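Local coordinates for uncharacterized HDOD domain protein (Geobacter sulfurreducens, PDB 3HC1) that is of unknown function but binds a pair of iron(III) ions in an all-helical HDOD domain and probably acts as a metal-dependent phosphohydrolase, at residues K131-R136 with A286-S291; G268-S273 with S277-K282. All blocks are in the same frame, centred on the assembly; numbering follows the deposited sequence.

Contact 1. Residues K131-R136 with A286-S291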
# COMPACT_ATOMS: atom_id res chain seq x y z
N LYS A 131 -5.01 -7.35 0.29
CA LYS A 131 -6.09 -7.73 1.16
C LYS A 131 -6.79 -8.96 0.64
O LYS A 131 -7.06 -9.85 1.44
CB LYS A 131 -7.09 -6.63 1.40
CG LYS A 131 -7.99 -6.94 2.62
CD LYS A 131 -9.08 -5.92 2.81
CE LYS A 131 -9.99 -6.31 3.99
NZ LYS A 131 -11.22 -5.44 4.06
N LEU A 132 -7.05 -9.03 -0.68
CA LEU A 132 -7.71 -10.21 -1.28
C LEU A 132 -6.93 -11.48 -0.91
O LEU A 132 -7.54 -12.50 -0.51
CB LEU A 132 -7.84 -10.10 -2.80
CG LEU A 132 -8.84 -9.09 -3.36
CD1 LEU A 132 -8.55 -8.83 -4.84
CD2 LEU A 132 -10.30 -9.54 -3.13
N ILE A 133 -5.59 -11.40 -1.03
CA ILE A 133 -4.75 -12.51 -0.65
C ILE A 133 -4.88 -12.89 0.84
O ILE A 133 -4.94 -14.11 1.19
CB ILE A 133 -3.29 -12.30 -1.09
CG1 ILE A 133 -3.23 -12.22 -2.63
CG2 ILE A 133 -2.40 -13.45 -0.55
CD1 ILE A 133 -2.06 -11.50 -3.20
N ALA A 134 -4.93 -11.87 1.71
CA ALA A 134 -5.12 -12.07 3.13
C ALA A 134 -6.38 -12.91 3.36
O ALA A 134 -6.37 -13.89 4.08
CB ALA A 134 -5.31 -10.77 3.78
N GLU A 135 -7.45 -12.48 2.73
CA GLU A 135 -8.73 -13.17 2.81
C GLU A 135 -8.66 -14.61 2.30
O GLU A 135 -9.10 -15.54 2.99
CB GLU A 135 -9.82 -12.34 2.10
CG GLU A 135 -10.05 -10.99 2.82
CD GLU A 135 -10.92 -10.00 2.04
OE1 GLU A 135 -11.02 -10.08 0.80
OE2 GLU A 135 -11.50 -9.12 2.70
N ARG A 136 -8.06 -14.83 1.12
CA ARG A 136 -8.01 -16.17 0.55
C ARG A 136 -7.11 -17.15 1.28
O ARG A 136 -7.25 -18.37 1.13
CB ARG A 136 -7.58 -16.15 -0.94
CG ARG A 136 -8.50 -15.40 -1.85
CD ARG A 136 -9.89 -16.00 -1.97
NE ARG A 136 -10.69 -15.10 -2.78
CZ ARG A 136 -11.35 -14.03 -2.35
NH1 ARG A 136 -11.40 -13.72 -1.06
NH2 ARG A 136 -11.99 -13.26 -3.23
N ALA A 286 -5.16 -17.23 -10.65
CA ALA A 286 -6.20 -17.27 -11.67
C ALA A 286 -7.33 -16.31 -11.41
O ALA A 286 -7.78 -15.59 -12.36
CB ALA A 286 -6.72 -18.68 -11.89
N GLU A 287 -7.77 -16.27 -10.15
CA GLU A 287 -8.83 -15.33 -9.74
C GLU A 287 -8.44 -13.87 -9.94
O GLU A 287 -9.24 -13.04 -10.43
CB GLU A 287 -9.22 -15.56 -8.27
CG GLU A 287 -10.34 -14.65 -7.83
CD GLU A 287 -10.63 -14.71 -6.34
OE1 GLU A 287 -10.08 -15.58 -5.62
OE2 GLU A 287 -11.47 -13.90 -5.91
N LEU A 288 -7.24 -13.52 -9.49
CA LEU A 288 -6.72 -12.15 -9.68
C LEU A 288 -6.74 -11.77 -11.16
O LEU A 288 -7.27 -10.71 -11.56
CB LEU A 288 -5.32 -12.02 -9.08
CG LEU A 288 -5.31 -12.06 -7.53
CD1 LEU A 288 -3.87 -12.11 -7.06
CD2 LEU A 288 -6.10 -10.91 -6.87
N ASP A 289 -6.18 -12.65 -11.98
CA ASP A 289 -6.07 -12.40 -13.40
C ASP A 289 -7.46 -12.25 -14.03
O ASP A 289 -7.66 -11.43 -14.92
CB ASP A 289 -5.33 -13.55 -14.06
CG ASP A 289 -3.84 -13.47 -13.87
OD1 ASP A 289 -3.33 -12.48 -13.28
OD2 ASP A 289 -3.18 -14.42 -14.34
N SER A 290 -8.42 -13.04 -13.56
CA SER A 290 -9.80 -12.92 -14.06
C SER A 290 -10.47 -11.59 -13.65
O SER A 290 -11.43 -11.16 -14.27
CB SER A 290 -10.66 -14.10 -13.61
OG SER A 290 -11.16 -13.91 -12.29
N SER A 291 -9.99 -10.94 -12.60
CA SER A 291 -10.66 -9.70 -12.17
C SER A 291 -9.83 -8.40 -12.21
O SER A 291 -10.34 -7.30 -11.84
CB SER A 291 -11.26 -9.92 -10.77
OG SER A 291 -10.24 -10.29 -9.90

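Contact 2. Residues G268-S273 with S277-K282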
# COMPACT_ATOMS: atom_id res chain seq x y z
N GLY A 268 5.36 -19.63 -0.09
CA GLY A 268 6.03 -20.33 0.98
C GLY A 268 6.13 -19.55 2.30
O GLY A 268 6.00 -20.13 3.39
N VAL A 269 6.33 -18.24 2.22
CA VAL A 269 6.48 -17.43 3.43
C VAL A 269 5.15 -17.36 4.19
O VAL A 269 5.10 -17.52 5.45
CB VAL A 269 7.08 -16.04 3.08
CG1 VAL A 269 7.03 -15.07 4.28
CG2 VAL A 269 8.54 -16.26 2.63
N ILE A 270 4.07 -17.25 3.42
CA ILE A 270 2.71 -17.23 3.98
C ILE A 270 2.44 -18.58 4.65
O ILE A 270 2.00 -18.58 5.80
CB ILE A 270 1.64 -16.90 2.91
CG1 ILE A 270 1.83 -15.49 2.42
CG2 ILE A 270 0.21 -17.08 3.48
CD1 ILE A 270 1.07 -15.12 1.17
N ARG A 271 2.73 -19.71 3.98
CA ARG A 271 2.56 -21.04 4.60
C ARG A 271 3.39 -21.27 5.87
O ARG A 271 2.91 -21.91 6.78
CB ARG A 271 2.90 -22.20 3.65
CG ARG A 271 1.93 -22.39 2.57
CD ARG A 271 1.98 -23.78 1.93
NE ARG A 271 0.86 -23.82 1.01
CZ ARG A 271 0.87 -23.39 -0.25
NH1 ARG A 271 1.99 -22.97 -0.81
NH2 ARG A 271 -0.25 -23.44 -0.96
N ARG A 272 4.64 -20.84 5.88
CA ARG A 272 5.45 -20.95 7.09
C ARG A 272 4.88 -20.05 8.21
O ARG A 272 5.00 -20.40 9.39
CB ARG A 272 6.92 -20.64 6.80
CG ARG A 272 7.31 -19.20 7.08
CD ARG A 272 8.70 -18.81 6.59
NE ARG A 272 8.98 -17.38 6.85
CZ ARG A 272 9.94 -16.67 6.24
NH1 ARG A 272 10.70 -17.23 5.30
NH2 ARG A 272 10.16 -15.38 6.55
N SER A 273 4.25 -18.92 7.86
CA SER A 273 3.70 -17.97 8.86
C SER A 273 2.33 -18.43 9.42
O SER A 273 1.98 -18.12 10.55
CB SER A 273 3.57 -16.55 8.27
OG SER A 273 4.77 -16.06 7.66
N SER A 277 -3.07 -22.71 7.45
CA SER A 277 -3.73 -22.21 6.22
C SER A 277 -3.55 -23.12 5.00
O SER A 277 -2.43 -23.54 4.63
CB SER A 277 -3.30 -20.78 5.88
OG SER A 277 -2.02 -20.74 5.28
N ASP A 278 -4.68 -23.45 4.40
CA ASP A 278 -4.75 -24.30 3.22
C ASP A 278 -5.30 -23.47 2.08
O ASP A 278 -6.44 -22.97 2.15
CB ASP A 278 -5.65 -25.51 3.48
CG ASP A 278 -5.05 -26.48 4.47
OD1 ASP A 278 -4.10 -26.11 5.21
OD2 ASP A 278 -5.52 -27.64 4.51
N PHE A 279 -4.49 -23.29 1.05
CA PHE A 279 -4.89 -22.51 -0.11
C PHE A 279 -4.20 -23.06 -1.34
O PHE A 279 -3.18 -23.78 -1.24
CB PHE A 279 -4.57 -21.02 0.07
CG PHE A 279 -3.11 -20.72 0.26
CD1 PHE A 279 -2.28 -20.53 -0.84
CD2 PHE A 279 -2.57 -20.58 1.52
CE1 PHE A 279 -0.94 -20.23 -0.68
CE2 PHE A 279 -1.23 -20.26 1.69
CZ PHE A 279 -0.42 -20.08 0.60
N ASP A 280 -4.74 -22.71 -2.50
CA ASP A 280 -4.14 -23.07 -3.74
C ASP A 280 -3.75 -21.76 -4.44
O ASP A 280 -4.60 -21.08 -5.00
CB ASP A 280 -5.12 -23.90 -4.55
CG ASP A 280 -4.55 -24.34 -5.88
OD1 ASP A 280 -3.41 -23.99 -6.21
OD2 ASP A 280 -5.26 -25.07 -6.59
N GLU A 281 -2.45 -21.44 -4.42
CA GLU A 281 -1.97 -20.22 -5.06
C GLU A 281 -2.24 -20.19 -6.59
O GLU A 281 -2.40 -19.13 -7.17
CB GLU A 281 -0.49 -19.98 -4.75
CG GLU A 281 0.48 -21.04 -5.26
CD GLU A 281 0.76 -22.12 -4.22
OE1 GLU A 281 -0.19 -22.54 -3.54
OE2 GLU A 281 1.92 -22.51 -4.07
N LYS A 282 -2.33 -21.36 -7.24
CA LYS A 282 -2.75 -21.42 -8.65
C LYS A 282 -4.14 -20.81 -8.86
O LYS A 282 -4.34 -19.99 -9.76
CB LYS A 282 -2.75 -22.86 -9.18
CG LYS A 282 -1.35 -23.50 -9.29
CD LYS A 282 -1.42 -24.89 -9.94
CE LYS A 282 -2.01 -25.97 -8.99
NZ LYS A 282 -2.80 -27.10 -9.66
O HOH W 1 -1.84 -24.33 1.79

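Contact 1. Residues K131-R136 with A286-S291
Leu132, in its modelled conformer, and Leu288 meet through one methyl each, CD1 of Leu132 lying 3.8 Å from CD2 of Leu288, and the two leucine side chains run antiparallel alongside each other. This is the packed part of the contact between 131-136 and 286-291. Beside it the end of Ile133 reaches over, its CD1 4.3 Å from CD1 of Leu288, although the bond from its backbone does not aim at the other helix. Ile133 and Leu288 are both buried, and helix 229-243 adds to their surroundings: Met233 and Phe236 touch Ile133, and Tyr240 touches Leu288.

The outer side is polar and more open to solvent. There Arg136, an exposed residue, grips Glu287 side-on in a two-bond salt bridge. Its NE donates to OE1 of Glu287 at 2.9 Å, and NH2 of Arg136 to OE2 of Glu287 at 2.8 Å, the second bond being the straighter of the two. Each oxygen offers its syn lone pair, and the two flat groups are only 18° from coplanar, which restrains the rotation of both. Glu287 reaches across because its CG stands anti to the backbone N (chi1 -178°) and the chain beyond runs extended; Arg136 instead bends at chi2 and crosses it at about a right angle.

The axes of the two short segments stay 11.8 Å apart at an N-to-C angle of 142°, and just 201 Å² is buried, so contact is made by side-chain ends, the backbones being well separated. The arrangement is a spaced, roughly antiparallel helix pair, apolar on the inner side and closed by a salt bridge on the outer, joining the end of helix 116-136, which carries the iron ligand His122, to helix 281-302 in this all-helical HD-type fold.

Contact 2. Residues G268-S273 with S277-K282
Arg271 lays its guanidinium flat on the ring of Phe279, the centres 4.0 Å apart and the planes at 18°. Its CB does not aim at segment 277-282; the side chain gets there because CG, set beside the backbone N (chi1 -71°), starts a chain that stays extended as far as NE. CG of Arg271 is the first atom to touch, 3.8 Å from CZ of Phe279. NE of Arg271 then donates to a water O, 2.9 Å away, that also accepts from the backbone N of Phe279 and donates to the carbonyl O of Ser277. CZ of Arg271 rides over the ring, displaced from its centre, which makes an off-centre cation-pi contact.

After helix 266-273 the backbone turns and passes alongside the guanidinium with Phe279, in an extended run, before helix 281-302 starts. It is a short loop joining two successive helices of the all-helical HD-type fold, and one arginine of the first helix spans the link to the next. Asp280 takes the N-cap position of that second helix, its OD1 accepting a weak bond from the backbone N of Lys282.

At the tip the two terminal nitrogens hold Glu281 end-on. NH2 of Arg271 meets OE1 of Glu281 at 2.7 Å, almost straight at 177°. The partner bond, from NH1 of Arg271 to OE2 of Glu281, is longer at 3.3 Å. Both oxygens are approached on the syn side but out of the carboxylate plane, consistent with the tilt between the two flat groups. NH2 of Arg271 also donates to the carbonyl O of Phe279 at 3.0 Å, a bent bond arriving above the carbonyl plane. Bonds round its edge and a ring on one face leave the guanidinium little freedom to turn. Ile270, buried against Ala232 and Met233 of helix 229-243, puts CG2 3.9 Å from CE2 of Phe279.

How the contacts relate
Contact 2 is nested within the loop that contact 1 closes, and both use helix 281-302: contact 2 at its start, contact 1 farther along. Their centres lie about 13 Å apart, and they touch directly, with the carbonyl O of Arg136 3.9 Å from CB of Phe279 and CG2 of Ile133 4.2 Å from CD1 of Ile270. Met233 of helix 229-243 touches both isoleucines, so one apolar layer runs through the two contacts. The segments of contact 1 include no iron ligand: the side chain of Ile133 lies about 10 Å from that of the ligand Asp238 and about 13 Å from a bound iron. Contact 2 is remote from the iron site.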